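ORF 37 (Human herpesvirus 8 type M, PDB 3FHD) cleaves double-stranded and single-stranded DNA as an endonuclease and exonuclease, processing branched viral DNA so that unit-length linear genomes can be packaged. Local coordinates at residues S60-H65 with M86-F91; R69-Q74 with S124-C129. All blocks are in the same frame, centred on the assembly; numbering follows the deposited sequence.

Contact 1 (S60-H65 with M86-F91); sequences SKFLKH and MAYNYF
F62 reaches across to helix 83-100 and lays its ring against Y88 and F91, which sit one turn apart on that helix. The three rings form a buried aromatic cluster. One face of the F62 ring lies over the backbone of Y88: Y88 CA is 4.2 Å from the ring centroid and 16° off the ring normal, a CH-pi contact. Y88 CB touches the same ring at F62 CD2, 3.9 Å away. The side chains of F62 and Y88 run alongside each other, pointing opposite ways, and F62 CB meets Y88 CD1 at 3.7 Å. On the outer flank of the F62 ring, CE1 comes to 3.5 Å from F91 CD2. The F62 side chain runs across that of F91, though their ring planes are only 36° apart. F62 CG is anti to the backbone N (chi1 173°), which carries the ring out toward helix 83-100. Y88 OH is tied by a hydrogen bond to L57 O, so the polar end of this ring is held too. The packing is tight around F62. By contrast, the lysine chain of K61, one residue earlier, runs out into solvent. Helix 59-64 thus packs on helix 83-100 through F62, which also touches L84. Beyond F91 and A87, V125 brings in helix 122-130.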
ATOM      1  N   SER A  60       0.059   7.251 -18.814  1.00 16.15           N
ATOM      2  CA  SER A  60       0.985   8.160 -19.520  1.00 17.39           C
ATOM      3  C   SER A  60       0.937   7.938 -21.033  1.00 18.47           C
ATOM      4  O   SER A  60       0.809   8.908 -21.800  1.00 18.54           O
ATOM      5  CB  SER A  60       2.414   8.039 -18.956  1.00 18.39           C
ATOM      6  OG  SER A  60       2.439   8.345 -17.552  1.00 20.57           O
ATOM      7  N   LYS A  61       1.017   6.674 -21.468  1.00 18.27           N
ATOM      8  CA  LYS A  61       0.970   6.366 -22.889  1.00 19.95           C
ATOM      9  C   LYS A  61      -0.421   6.658 -23.477  1.00 19.75           C
ATOM     10  O   LYS A  61      -0.542   7.073 -24.625  1.00 20.48           O
ATOM     11  CB  LYS A  61       1.374   4.912 -23.148  1.00 21.11           C
ATOM     12  CG  LYS A  61       2.837   4.565 -22.784  1.00 23.74           C
ATOM     13  CD  LYS A  61       3.854   5.348 -23.590  1.00 30.15           C
ATOM     14  CE  LYS A  61       5.254   4.669 -23.562  1.00 30.86           C
ATOM     15  NZ  LYS A  61       5.720   4.289 -22.171  1.00 36.46           N
ATOM     16  N   PHE A  62      -1.473   6.407 -22.701  1.00 19.29           N
ATOM     17  CA  PHE A  62      -2.819   6.860 -23.058  1.00 18.66           C
ATOM     18  C   PHE A  62      -2.845   8.393 -23.394  1.00 18.33           C
ATOM     19  O   PHE A  62      -3.304   8.801 -24.461  1.00 17.30           O
ATOM     20  CB  PHE A  62      -3.786   6.473 -21.924  1.00 19.83           C
ATOM     21  CG  PHE A  62      -5.175   7.026 -22.076  1.00 20.19           C
ATOM     22  CD1 PHE A  62      -6.069   6.461 -22.984  1.00 20.88           C
ATOM     23  CD2 PHE A  62      -5.588   8.083 -21.294  1.00 20.41           C
ATOM     24  CE1 PHE A  62      -7.367   6.972 -23.104  1.00 23.80           C
ATOM     25  CE2 PHE A  62      -6.883   8.612 -21.407  1.00 23.67           C
ATOM     26  CZ  PHE A  62      -7.771   8.053 -22.312  1.00 21.53           C
ATOM     27  N   LEU A  63      -2.333   9.235 -22.496  1.00 17.73           N
ATOM     28  CA  LEU A  63      -2.424  10.680 -22.660  1.00 18.44           C
ATOM     29  C   LEU A  63      -1.514  11.216 -23.779  1.00 18.57           C
ATOM     30  O   LEU A  63      -1.712  12.343 -24.286  1.00 18.67           O
ATOM     31  CB  LEU A  63      -2.098  11.382 -21.330  1.00 18.11           C
ATOM     32  CG  LEU A  63      -3.054  11.122 -20.174  1.00 20.13           C
ATOM     33  CD1 LEU A  63      -2.558  11.875 -18.923  1.00 18.91           C
ATOM     34  CD2 LEU A  63      -4.471  11.516 -20.565  1.00 18.88           C
ATOM     35  N   LYS A  64      -0.540  10.396 -24.171  1.00 18.91           N
ATOM     36  CA  LYS A  64       0.453  10.747 -25.197  1.00 19.01           C
ATOM     37  C   LYS A  64      -0.007  10.274 -26.569  1.00 19.19           C
ATOM     38  O   LYS A  64       0.577  10.666 -27.578  1.00 18.82           O
ATOM     39  CB  LYS A  64       1.825  10.125 -24.873  1.00 19.00           C
ATOM     40  CG  LYS A  64       2.549  10.766 -23.669  1.00 22.37           C
ATOM     41  CD  LYS A  64       3.508  11.825 -24.129  1.00 25.24           C
ATOM     42  CE  LYS A  64       3.923  12.803 -23.025  1.00 26.87           C
ATOM     43  NZ  LYS A  64       5.311  13.311 -23.316  1.00 30.67           N
ATOM     44  N   HIS A  65      -1.049   9.440 -26.605  1.00 19.08           N
ATOM     45  CA  HIS A  65      -1.538   8.857 -27.883  1.00 19.46           C
ATOM     46  C   HIS A  65      -2.018   9.964 -28.835  1.00 19.07           C
ATOM     47  O   HIS A  65      -2.535  10.982 -28.380  1.00 19.45           O
ATOM     48  CB  HIS A  65      -2.672   7.855 -27.593  1.00 19.83           C
ATOM     49  CG  HIS A  65      -3.047   6.995 -28.764  1.00 21.20           C
ATOM     50  ND1 HIS A  65      -3.777   7.471 -29.834  1.00 24.17           N
ATOM     51  CD2 HIS A  65      -2.809   5.685 -29.031  1.00 24.10           C
ATOM     52  CE1 HIS A  65      -3.958   6.501 -30.718  1.00 23.15           C
ATOM     53  NE2 HIS A  65      -3.373   5.409 -30.258  1.00 24.47           N
ATOM     54  N   MET A  86     -11.114   8.086 -15.062  1.00 16.56           N
ATOM     55  CA  MET A  86     -12.259   7.175 -15.313  1.00 16.97           C
ATOM     56  C   MET A  86     -12.289   6.752 -16.784  1.00 15.61           C
ATOM     57  O   MET A  86     -12.421   5.566 -17.078  1.00 15.96           O
ATOM     58  CB  MET A  86     -13.603   7.826 -14.920  1.00 17.19           C
ATOM     59  CG  MET A  86     -13.850   7.883 -13.408  1.00 19.02           C
ATOM     60  SD  MET A  86     -13.765   6.294 -12.536  1.00 24.96           S
ATOM     61  CE  MET A  86     -12.791   6.837 -11.200  1.00 23.89           C
ATOM     62  N   ALA A  87     -12.100   7.716 -17.694  1.00 14.88           N
ATOM     63  CA  ALA A  87     -12.007   7.448 -19.156  1.00 14.96           C
ATOM     64  C   ALA A  87     -10.886   6.440 -19.467  1.00 15.89           C
ATOM     65  O   ALA A  87     -11.098   5.462 -20.207  1.00 16.92           O
ATOM     66  CB  ALA A  87     -11.754   8.756 -19.920  1.00 14.20           C
ATOM     67  N   TYR A  88      -9.698   6.697 -18.924  1.00 15.43           N
ATOM     68  CA  TYR A  88      -8.563   5.757 -19.027  1.00 15.23           C
ATOM     69  C   TYR A  88      -8.917   4.359 -18.513  1.00 15.06           C
ATOM     70  O   TYR A  88      -8.625   3.364 -19.199  1.00 14.35           O
ATOM     71  CB  TYR A  88      -7.335   6.278 -18.248  1.00 16.66           C
ATOM     72  CG  TYR A  88      -6.266   5.207 -18.042  1.00 15.10           C
ATOM     73  CD1 TYR A  88      -5.538   4.712 -19.117  1.00 17.58           C
ATOM     74  CD2 TYR A  88      -6.029   4.671 -16.764  1.00 19.20           C
ATOM     75  CE1 TYR A  88      -4.559   3.695 -18.945  1.00 15.03           C
ATOM     76  CE2 TYR A  88      -5.074   3.643 -16.575  1.00 17.12           C
ATOM     77  CZ  TYR A  88      -4.332   3.190 -17.673  1.00 16.84           C
ATOM     78  OH  TYR A  88      -3.398   2.192 -17.488  1.00 18.81           O
ATOM     79  N   ASN A  89      -9.526   4.277 -17.317  1.00 15.84           N
ATOM     80  CA  ASN A  89      -9.926   2.963 -16.760  1.00 16.84           C
ATOM     81  C   ASN A  89     -10.790   2.194 -17.769  1.00 16.15           C
ATOM     82  O   ASN A  89     -10.605   1.000 -17.994  1.00 15.02           O
ATOM     83  CB  ASN A  89     -10.677   3.094 -15.432  1.00 16.80           C
ATOM     84  CG  ASN A  89      -9.719   3.149 -14.210  1.00 20.54           C
ATOM     85  OD1 ASN A  89      -9.716   2.247 -13.373  1.00 26.37           O
ATOM     86  ND2 ASN A  89      -8.900   4.172 -14.138  1.00 23.96           N
ATOM     87  N   TYR A  90     -11.742   2.884 -18.384  1.00 15.83           N
ATOM     88  CA  TYR A  90     -12.565   2.233 -19.398  1.00 16.14           C
ATOM     89  C   TYR A  90     -11.751   1.643 -20.552  1.00 15.79           C
ATOM     90  O   TYR A  90     -11.885   0.460 -20.859  1.00 16.66           O
ATOM     91  CB  TYR A  90     -13.672   3.168 -19.925  1.00 15.38           C
ATOM     92  CG  TYR A  90     -14.351   2.543 -21.126  1.00 17.34           C
ATOM     93  CD1 TYR A  90     -15.223   1.444 -20.969  1.00 16.65           C
ATOM     94  CD2 TYR A  90     -14.119   3.027 -22.413  1.00 16.21           C
ATOM     95  CE1 TYR A  90     -15.836   0.850 -22.077  1.00 15.86           C
ATOM     96  CE2 TYR A  90     -14.754   2.434 -23.538  1.00 15.95           C
ATOM     97  CZ  TYR A  90     -15.594   1.363 -23.352  1.00 16.94           C
ATOM     98  OH  TYR A  90     -16.224   0.798 -24.450  1.00 19.37           O
ATOM     99  N   PHE A  91     -10.919   2.456 -21.198  1.00 15.59           N
ATOM    100  CA  PHE A  91     -10.077   1.971 -22.309  1.00 14.76           C
ATOM    101  C   PHE A  91      -9.136   0.848 -21.886  1.00 14.74           C
ATOM    102  O   PHE A  91      -8.923  -0.122 -22.652  1.00 14.29           O
ATOM    103  CB  PHE A  91      -9.271   3.131 -22.923  1.00 14.67           C
ATOM    104  CG  PHE A  91     -10.128   4.081 -23.753  1.00 16.05           C
ATOM    105  CD1 PHE A  91     -10.599   3.693 -24.996  1.00 17.49           C
ATOM    106  CD2 PHE A  91     -10.491   5.322 -23.252  1.00 15.61           C
ATOM    107  CE1 PHE A  91     -11.427   4.547 -25.769  1.00 17.38           C
ATOM    108  CE2 PHE A  91     -11.294   6.193 -23.996  1.00 16.44           C
ATOM    109  CZ  PHE A  91     -11.770   5.795 -25.274  1.00 15.55           C
TER

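Contact 2 (R69-Q74 with S124-C129); sequences RDWCAQ and SVYAAC
The Y126 ring receives the six-membered ring of W71 over one face, with W71 CH2 3.4 Å above the Y126 plane and offset toward the rim. From the W71 side the approach is oblique. The two ring planes are inclined at 52° and their centroids are 5.0 Å apart, so the pair is neither a parallel stack nor a T-shaped one. It is an aromatic helix-helix contact in the helical part of this PD-(D/E)XK-superfamily nuclease. It joins helix 66-72 to helix 122-130.

The touching is done by the outer carbons of the six-membered ring, CZ2 and CH2. W71 CZ2 comes to 3.4 Å from Y126 CG and to 3.5 Å from Y126 CB. The indole therefore rests on the root of the tyrosine as well as on its ring. The two side chains meet nearly at right angles. With chi1 at 172° the W71 indole swings out opposite its own backbone N and reaches Y126. The indole also touches V122 and A123, the first residues of helix 122-130, and I77 in a loop. The hydroxyl end of Y126 is fixed separately: its OH is hydrogen-bonded to S80 N. The Y126 side chain also touches A83 on helix 83-100.

W71 O also holds the turn that follows. This carbonyl accepts from both the backbone N and the side-chain amide of Q74. The bond from Q74 NE2 to W71 O is 3.1 Å long and nearly straight, at 164°. It lies in the carbonyl plane and uses a lone pair of the oxygen.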
ATOM      1  N   ARG A  69      -4.201  13.525 -27.961  1.00 18.17           N
ATOM      2  CA  ARG A  69      -3.523  14.770 -28.369  1.00 19.19           C
ATOM      3  C   ARG A  69      -4.406  15.607 -29.285  1.00 19.90           C
ATOM      4  O   ARG A  69      -4.544  16.827 -29.100  1.00 20.38           O
ATOM      5  CB  ARG A  69      -2.216  14.451 -29.107  1.00 19.21           C
ATOM      6  CG  ARG A  69      -1.065  13.965 -28.227  1.00 19.73           C
ATOM      7  CD  ARG A  69       0.155  13.688 -29.108  1.00 20.40           C
ATOM      8  NE  ARG A  69       1.325  13.244 -28.351  1.00 22.09           N
ATOM      9  CZ  ARG A  69       2.241  14.054 -27.830  1.00 22.22           C
ATOM     10  NH1 ARG A  69       2.123  15.380 -27.925  1.00 21.73           N
ATOM     11  NH2 ARG A  69       3.276  13.528 -27.192  1.00 24.13           N
ATOM     12  N   ASP A  70      -4.982  14.934 -30.291  1.00 19.91           N
ATOM     13  CA  ASP A  70      -5.899  15.537 -31.252  1.00 19.39           C
ATOM     14  C   ASP A  70      -7.161  16.116 -30.612  1.00 19.03           C
ATOM     15  O   ASP A  70      -7.571  17.225 -30.944  1.00 18.04           O
ATOM     16  CB  ASP A  70      -6.300  14.504 -32.316  1.00 19.74           C
ATOM     17  CG  ASP A  70      -5.157  14.156 -33.278  1.00 22.51           C
ATOM     18  OD1 ASP A  70      -4.078  14.800 -33.239  1.00 23.25           O
ATOM     19  OD2 ASP A  70      -5.343  13.217 -34.089  1.00 25.74           O
ATOM     20  N   TRP A  71      -7.787  15.336 -29.731  1.00 18.44           N
ATOM     21  CA  TRP A  71      -8.947  15.754 -28.935  1.00 18.63           C
ATOM     22  C   TRP A  71      -8.593  16.951 -28.057  1.00 18.78           C
ATOM     23  O   TRP A  71      -9.354  17.923 -27.993  1.00 18.26           O
ATOM     24  CB  TRP A  71      -9.409  14.563 -28.071  1.00 18.26           C
ATOM     25  CG  TRP A  71     -10.475  14.834 -27.030  1.00 18.13           C
ATOM     26  CD1 TRP A  71     -11.760  15.252 -27.251  1.00 18.44           C
ATOM     27  CD2 TRP A  71     -10.349  14.659 -25.606  1.00 17.51           C
ATOM     28  NE1 TRP A  71     -12.428  15.371 -26.049  1.00 19.14           N
ATOM     29  CE2 TRP A  71     -11.587  15.016 -25.029  1.00 17.85           C
ATOM     30  CE3 TRP A  71      -9.301  14.266 -24.767  1.00 17.63           C
ATOM     31  CZ2 TRP A  71     -11.811  14.982 -23.648  1.00 18.12           C
ATOM     32  CZ3 TRP A  71      -9.522  14.224 -23.402  1.00 19.21           C
ATOM     33  CH2 TRP A  71     -10.785  14.583 -22.856  1.00 17.85           C
ATOM     34  N   CYS A  72      -7.431  16.879 -27.403  1.00 18.71           N
ATOM     35  CA  CYS A  72      -6.964  17.921 -26.487  1.00 20.14           C
ATOM     36  C   CYS A  72      -6.605  19.219 -27.194  1.00 19.86           C
ATOM     37  O   CYS A  72      -6.604  20.283 -26.570  1.00 20.50           O
ATOM     38  CB  CYS A  72      -5.770  17.436 -25.639  1.00 19.40           C
ATOM     39  SG  CYS A  72      -6.271  16.369 -24.324  1.00 26.13           S
ATOM     40  N   ALA A  73      -6.305  19.129 -28.492  1.00 20.21           N
ATOM     41  CA  ALA A  73      -5.974  20.307 -29.291  1.00 20.94           C
ATOM     42  C   ALA A  73      -7.157  21.264 -29.431  1.00 21.43           C
ATOM     43  O   ALA A  73      -6.957  22.438 -29.680  1.00 21.84           O
ATOM     44  CB  ALA A  73      -5.469  19.889 -30.673  1.00 20.25           C
ATOM     45  N   GLN A  74      -8.385  20.772 -29.273  1.00 22.24           N
ATOM     46  CA  GLN A  74      -9.587  21.608 -29.449  1.00 23.02           C
ATOM     47  C   GLN A  74      -9.736  22.680 -28.364  1.00 23.13           C
ATOM     48  O   GLN A  74      -9.487  22.415 -27.188  1.00 23.04           O
ATOM     49  CB  GLN A  74     -10.834  20.740 -29.440  1.00 23.46           C
ATOM     50  CG  GLN A  74     -10.928  19.800 -30.603  1.00 24.69           C
ATOM     51  CD  GLN A  74     -12.109  18.884 -30.465  1.00 26.59           C
ATOM     52  OE1 GLN A  74     -13.154  19.119 -31.058  1.00 28.73           O
ATOM     53  NE2 GLN A  74     -11.967  17.851 -29.651  1.00 26.64           N
ATOM     54  N   SER A 124     -16.429  11.022 -26.533  1.00 17.06           N
ATOM     55  CA  SER A 124     -17.673  10.502 -25.924  1.00 17.36           C
ATOM     56  C   SER A 124     -17.449   9.830 -24.588  1.00 16.22           C
ATOM     57  O   SER A 124     -18.175  10.082 -23.615  1.00 16.75           O
ATOM     58  CB  SER A 124     -18.369   9.519 -26.855  1.00 16.34           C
ATOM     59  OG  SER A 124     -18.720  10.169 -28.048  1.00 21.05           O
ATOM     60  N   VAL A 125     -16.435   8.972 -24.531  1.00 16.50           N
ATOM     61  CA  VAL A 125     -16.102   8.290 -23.288  1.00 15.50           C
ATOM     62  C   VAL A 125     -15.842   9.330 -22.202  1.00 16.01           C
ATOM     63  O   VAL A 125     -16.440   9.258 -21.114  1.00 14.74           O
ATOM     64  CB  VAL A 125     -14.895   7.350 -23.462  1.00 16.04           C
ATOM     65  CG1 VAL A 125     -14.428   6.805 -22.127  1.00 15.29           C
ATOM     66  CG2 VAL A 125     -15.301   6.203 -24.397  1.00 15.63           C
ATOM     67  N   TYR A 126     -15.022  10.340 -22.528  1.00 15.64           N
ATOM     68  CA  TYR A 126     -14.742  11.409 -21.571  1.00 16.03           C
ATOM     69  C   TYR A 126     -16.014  12.129 -21.086  1.00 15.86           C
ATOM     70  O   TYR A 126     -16.171  12.355 -19.886  1.00 16.56           O
ATOM     71  CB  TYR A 126     -13.707  12.432 -22.096  1.00 16.49           C
ATOM     72  CG  TYR A 126     -13.512  13.503 -21.062  1.00 17.26           C
ATOM     73  CD1 TYR A 126     -12.606  13.318 -20.000  1.00 18.32           C
ATOM     74  CD2 TYR A 126     -14.301  14.642 -21.074  1.00 16.37           C
ATOM     75  CE1 TYR A 126     -12.477  14.259 -19.021  1.00 16.74           C
ATOM     76  CE2 TYR A 126     -14.182  15.614 -20.097  1.00 17.68           C
ATOM     77  CZ  TYR A 126     -13.270  15.403 -19.072  1.00 18.82           C
ATOM     78  OH  TYR A 126     -13.150  16.346 -18.097  1.00 19.77           O
ATOM     79  N   ALA A 127     -16.884  12.528 -22.013  1.00 15.15           N
ATOM     80  CA  ALA A 127     -18.120  13.221 -21.672  1.00 15.13           C
ATOM     81  C   ALA A 127     -18.985  12.377 -20.704  1.00 14.80           C
ATOM     82  O   ALA A 127     -19.440  12.870 -19.679  1.00 13.84           O
ATOM     83  CB  ALA A 127     -18.883  13.597 -22.914  1.00 15.42           C
ATOM     84  N   ALA A 128     -19.165  11.106 -21.025  1.00 15.02           N
ATOM     85  CA  ALA A 128     -19.956  10.187 -20.187  1.00 14.91           C
ATOM     86  C   ALA A 128     -19.314   9.991 -18.805  1.00 14.28           C
ATOM     87  O   ALA A 128     -20.017   9.949 -17.772  1.00 13.11           O
ATOM     88  CB  ALA A 128     -20.135   8.840 -20.895  1.00 14.39           C
ATOM     89  N   CYS A 129     -17.990   9.844 -18.789  1.00 14.87           N
ATOM     90  CA  CYS A 129     -17.241   9.792 -17.520  1.00 15.38           C
ATOM     91  C   CYS A 129     -17.365  11.087 -16.727  1.00 15.31           C
ATOM     92  O   CYS A 129     -17.491  11.051 -15.508  1.00 13.95           O
ATOM     93  CB  CYS A 129     -15.777   9.430 -17.755  1.00 15.30           C
ATOM     94  SG  CYS A 129     -15.623   7.715 -18.264  1.00 18.86           S
TER

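Overall arrangement
Contacts 1 and 2 are neighbours, with centres about 11 Å apart, and their segments alternate along the chain. Helices 59-64 and 66-72 follow each other. K64 O and R69 NE, 2.8 Å apart, form a probable hydrogen bond that links the first segment of each contact. The second segments pack directly: F91 CZ lies 3.7 Å from V125 CG2, and C129 SG lies 3.6 Å from A87 N. Helix 83-100 thus touches helix 122-130 of contact 2 as well as helix 59-64 in contact 1. The centre of contact 1 is about 23 Å, and that of contact 2 about 31 Å, from the centre of the chain. Both lie away from the magnesium site at D243, E266 and I267.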